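Local coordinates for protein TRAS1 ORF2p (PDB 1WDU) that carries, in this N-terminal domain, the endonuclease of a telomere-specific non-LTR retrotransposon, which probably cuts chromosomal DNA at the site of insertion, at residues A[206-211]-A[235-240]. The protein carries 1 engineered substitution. Residues are numbered along the deposited sequence; the frame is centred on the assembly and turned at random.
Sequences RVDVTF and NGMVFN
Thr210 OG1, buried between the two sheets, is held by a hydrogen bond to Gln24 OE1 and a weak one from the indole NE1 of Trp223, so the hydroxyl is met from the facing sheet. The methyl of the same residue turns elsewhere: CG2 is anti to the backbone N while OG1 lies beside it (chi1 -53°), and CG2 rests obliquely against the ring of Phe239, 4.1 Å from CE1. The two side chains come from opposite directions, each from its own sheet.

Further back along the strands, Met237 reaches across to Asp208. Its chain bends at the thioether (chi3 -80°), and that bend brings the terminal methyl CE to 3.5 Å from Asp208 CB, with SD a little farther off, 4.0 Å from the same CB. CE sits to one side of the carboxylate plane, toward its CB end, 3.8 Å from Asp208 CG. The touch is nonpolar: both of the nearest Asp208 atoms, CB and CG, are carbons. The carboxylate finds its polar partner elsewhere, OD1 being hydrogen-bonded to Thr193 OG1.

Between these segments the contact is pure side-chain packing. Asp208 and Met237 are the nearest backbone pair, their CA atoms 9.1 Å apart, and the short strand pieces run the same way within 8°. That is the spacing of two stacked sheets, and it marks the core of the DNase I-like alpha/beta sandwich. Strand 204-212 pairs with strand 149-154 in one sheet, where Phe211 stacks on Phe151; strand 237-241 lies in the other, between strands 20-26 and 220-225.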
# COMPACT_ATOMS: atom_id res chain seq x y z
N ARG A 206 -7.36 -10.20 -8.33
CA ARG A 206 -7.07 -9.53 -7.07
C ARG A 206 -5.60 -9.81 -6.77
O ARG A 206 -5.26 -10.87 -6.24
CB ARG A 206 -7.96 -10.07 -5.94
CG ARG A 206 -9.37 -9.47 -5.89
CD ARG A 206 -10.29 -10.18 -4.88
NE ARG A 206 -9.94 -9.94 -3.47
CZ ARG A 206 -10.42 -8.94 -2.73
NH1 ARG A 206 -11.29 -8.07 -3.24
NH2 ARG A 206 -10.06 -8.82 -1.46
N VAL A 207 -4.74 -8.86 -7.12
CA VAL A 207 -3.31 -9.02 -6.90
C VAL A 207 -2.76 -7.98 -5.92
O VAL A 207 -1.56 -7.99 -5.61
CB VAL A 207 -2.53 -8.95 -8.24
CG1 VAL A 207 -2.92 -10.12 -9.13
CG2 VAL A 207 -2.81 -7.64 -8.96
N ASP A 208 -3.63 -7.10 -5.44
CA ASP A 208 -3.23 -6.08 -4.48
C ASP A 208 -3.47 -6.58 -3.05
O ASP A 208 -4.55 -7.09 -2.74
CB ASP A 208 -4.02 -4.79 -4.72
CG ASP A 208 -3.78 -4.21 -6.10
OD1 ASP A 208 -4.57 -4.53 -7.03
OD2 ASP A 208 -2.81 -3.44 -6.27
N VAL A 209 -2.48 -6.44 -2.18
CA VAL A 209 -2.62 -6.92 -0.82
C VAL A 209 -2.26 -5.85 0.21
O VAL A 209 -1.43 -4.97 -0.05
CB VAL A 209 -1.71 -8.18 -0.54
CG1 VAL A 209 -2.27 -8.99 0.62
CG2 VAL A 209 -1.62 -9.05 -1.79
N THR A 210 -2.93 -5.93 1.36
CA THR A 210 -2.71 -5.03 2.48
C THR A 210 -2.56 -5.93 3.70
O THR A 210 -3.42 -6.76 3.96
CB THR A 210 -3.92 -4.09 2.73
OG1 THR A 210 -4.27 -3.41 1.52
CG2 THR A 210 -3.58 -3.07 3.80
N PHE A 211 -1.47 -5.78 4.44
CA PHE A 211 -1.27 -6.60 5.61
C PHE A 211 -0.55 -5.82 6.70
O PHE A 211 0.10 -4.82 6.43
CB PHE A 211 -0.51 -7.89 5.24
CG PHE A 211 0.71 -7.67 4.37
CD1 PHE A 211 1.96 -7.47 4.94
CD2 PHE A 211 0.62 -7.74 2.99
CE1 PHE A 211 3.11 -7.35 4.15
CE2 PHE A 211 1.77 -7.62 2.19
CZ PHE A 211 3.01 -7.43 2.77
N ASN A 235 -8.37 -1.05 -9.26
CA ASN A 235 -9.37 -0.41 -8.41
C ASN A 235 -8.74 0.04 -7.10
O ASN A 235 -8.00 -0.71 -6.46
CB ASN A 235 -10.53 -1.36 -8.12
CG ASN A 235 -11.35 -1.66 -9.36
OD1 ASN A 235 -11.38 -0.86 -10.30
ND2 ASN A 235 -12.02 -2.80 -9.36
N GLY A 236 -9.04 1.27 -6.70
CA GLY A 236 -8.51 1.78 -5.46
C GLY A 236 -9.12 1.07 -4.26
O GLY A 236 -10.17 0.42 -4.38
N MET A 237 -8.45 1.18 -3.12
CA MET A 237 -8.91 0.56 -1.89
C MET A 237 -8.86 1.60 -0.78
O MET A 237 -8.19 2.63 -0.91
CB MET A 237 -8.05 -0.64 -1.54
CG MET A 237 -8.34 -1.83 -2.42
SD MET A 237 -6.93 -2.93 -2.65
CE MET A 237 -6.01 -2.02 -3.92
N VAL A 238 -9.59 1.33 0.30
CA VAL A 238 -9.65 2.26 1.41
C VAL A 238 -9.84 1.55 2.74
O VAL A 238 -10.46 0.49 2.82
CB VAL A 238 -10.84 3.28 1.19
CG1 VAL A 238 -10.88 3.73 -0.26
CG2 VAL A 238 -12.17 2.64 1.55
N PHE A 239 -9.30 2.14 3.80
CA PHE A 239 -9.44 1.60 5.15
C PHE A 239 -9.09 2.69 6.16
O PHE A 239 -8.52 3.71 5.80
CB PHE A 239 -8.57 0.35 5.34
CG PHE A 239 -7.09 0.60 5.30
CD1 PHE A 239 -6.39 0.52 4.09
CD2 PHE A 239 -6.38 0.90 6.47
CE1 PHE A 239 -5.01 0.73 4.05
CE2 PHE A 239 -5.00 1.12 6.44
CZ PHE A 239 -4.31 1.04 5.23
N ASN A 240 -9.44 2.47 7.43
CA ASN A 240 -9.18 3.47 8.46
C ASN A 240 -8.26 3.01 9.58
O ASN A 240 -8.16 1.82 9.88
CB ASN A 240 -10.50 3.89 9.12
CG ASN A 240 -11.60 4.15 8.11
OD1 ASN A 240 -11.55 5.13 7.36
ND2 ASN A 240 -12.60 3.28 8.09